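Aminotransferase AspB (Helicobacter pylori 26695, PDB 3EZS) probably acts as an aminotransferase, using pyridoxal 5'-phosphate to move amino groups between amino acids and keto acids. Local coordinates at residues E175-V180 with M213-E218. Numbering follows the deposited sequence.
Sequences ELISWV and MLAGNE
The amide nitrogen ND2 of N217 is held by a hydrogen bond to the backbone carbonyl of K221, and beside it lies a methyl of V180, with CG1 3.9 Å from ND2. OD1 is hydrogen-bonded elsewhere as well, so both ends of this buried amide are satisfied, which should restrain its rotation. CG of N217 extends anti to the backbone N (chi1 -174°), carrying the amide over to V180, whose side chain it crosses at a slant.

The rest of the interface is aliphatic, and no hydrogen bond spans it. The single methyl of A215 serves two partners on helix 173-186: its CB is 4.0 Å from CG1 of V180 and 4.1 Å from CG2 of I177. Three residues apart, I177 and V180 project from the same helical face, and the backbones come close here, the CA atoms of I177 and A215 being 6.0 Å apart. I177 uses its two branches separately. CG2 goes to A215, while the other arm, nearly extended at chi2 167°, brings CD1 to 3.9 Å from CB of L214. G216 lies between A215 and N217 with a positive phi of 70°, and the residues on its two sides both direct their side chains at helix 173-186. Only 199 Å² is buried in all.

This small contact illustrates how neighbouring beta-alpha-beta connections pack: helix 173-186, linking parallel strands 157-160 and 189-193, meets the C-terminal end of helix 208-214 and the loop after it, part of the connection from 189-193 to 223-228, while W179 turns instead to V158 and L160 of the central sheet.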
# COMPACT_ATOMS: atom_id res chain seq x y z
N GLU A 175 -14.45 4.72 30.46
CA GLU A 175 -13.88 5.86 29.73
C GLU A 175 -14.24 5.76 28.26
O GLU A 175 -14.63 6.76 27.66
CB GLU A 175 -12.36 5.94 29.93
CG GLU A 175 -12.01 6.34 31.34
CD GLU A 175 -10.53 6.42 31.64
OE1 GLU A 175 -9.79 5.42 31.49
OE2 GLU A 175 -10.13 7.48 32.13
N LEU A 176 -14.10 4.57 27.69
CA LEU A 176 -14.42 4.34 26.27
C LEU A 176 -15.90 4.57 26.01
O LEU A 176 -16.27 5.09 24.96
CB LEU A 176 -13.98 2.94 25.81
CG LEU A 176 -12.46 2.60 25.80
CD1 LEU A 176 -12.22 1.12 25.60
CD2 LEU A 176 -11.70 3.38 24.75
N ILE A 177 -16.74 4.18 26.96
CA ILE A 177 -18.20 4.36 26.85
C ILE A 177 -18.56 5.85 26.73
O ILE A 177 -19.38 6.22 25.88
CB ILE A 177 -18.95 3.70 28.03
CG1 ILE A 177 -18.94 2.18 27.86
CG2 ILE A 177 -20.42 4.18 28.09
CD1 ILE A 177 -19.38 1.37 29.15
N SER A 178 -17.90 6.68 27.54
CA SER A 178 -18.11 8.14 27.49
C SER A 178 -17.77 8.69 26.12
O SER A 178 -18.51 9.52 25.59
CB SER A 178 -17.26 8.86 28.53
OG SER A 178 -17.66 8.51 29.84
N TRP A 179 -16.66 8.23 25.55
CA TRP A 179 -16.25 8.67 24.22
C TRP A 179 -17.26 8.25 23.16
O TRP A 179 -17.58 9.03 22.28
CB TRP A 179 -14.87 8.16 23.84
CG TRP A 179 -13.74 8.98 24.36
CD1 TRP A 179 -12.89 8.65 25.37
CD2 TRP A 179 -13.33 10.27 23.89
NE1 TRP A 179 -11.98 9.65 25.56
CE2 TRP A 179 -12.22 10.66 24.66
CE3 TRP A 179 -13.77 11.13 22.88
CZ2 TRP A 179 -11.54 11.87 24.46
CZ3 TRP A 179 -13.11 12.35 22.69
CH2 TRP A 179 -12.01 12.70 23.48
N VAL A 180 -17.77 7.03 23.25
CA VAL A 180 -18.76 6.56 22.28
C VAL A 180 -19.99 7.47 22.33
O VAL A 180 -20.49 7.92 21.29
CB VAL A 180 -19.14 5.07 22.50
CG1 VAL A 180 -20.41 4.70 21.72
CG2 VAL A 180 -17.97 4.16 22.14
N MSE A 213 -21.01 -1.99 22.56
CA MSE A 213 -22.01 -2.98 22.95
C MSE A 213 -22.73 -2.54 24.23
O MSE A 213 -23.95 -2.69 24.34
CB MSE A 213 -21.38 -4.34 23.20
CG MSE A 213 -20.63 -4.96 22.03
SE MSE A 213 -21.67 -5.22 20.44
CE MSE A 213 -22.98 -6.49 21.13
N LEU A 214 -21.98 -1.98 25.17
CA LEU A 214 -22.52 -1.54 26.46
C LEU A 214 -23.12 -0.13 26.46
O LEU A 214 -23.73 0.26 27.45
CB LEU A 214 -21.44 -1.60 27.56
CG LEU A 214 -20.95 -3.00 27.94
CD1 LEU A 214 -19.68 -2.90 28.75
CD2 LEU A 214 -22.04 -3.78 28.69
N ALA A 215 -22.95 0.62 25.38
CA ALA A 215 -23.48 1.99 25.27
C ALA A 215 -24.68 2.04 24.33
O ALA A 215 -25.04 3.13 23.89
CB ALA A 215 -22.40 2.94 24.76
N GLY A 216 -25.29 0.89 24.03
CA GLY A 216 -26.42 0.84 23.10
C GLY A 216 -26.08 1.12 21.64
O GLY A 216 -26.93 1.59 20.88
N ASN A 217 -24.85 0.83 21.23
CA ASN A 217 -24.37 1.10 19.88
C ASN A 217 -23.76 -0.16 19.25
O ASN A 217 -22.63 -0.17 18.76
CB ASN A 217 -23.35 2.26 19.91
CG ASN A 217 -22.92 2.69 18.53
OD1 ASN A 217 -23.71 2.65 17.58
ND2 ASN A 217 -21.66 3.09 18.41
N GLU A 218 -24.58 -1.19 19.23
CA GLU A 218 -24.24 -2.52 18.74
C GLU A 218 -23.93 -2.58 17.23
O GLU A 218 -23.32 -3.53 16.76
CB GLU A 218 -25.38 -3.46 19.14
CG GLU A 218 -25.15 -4.93 18.89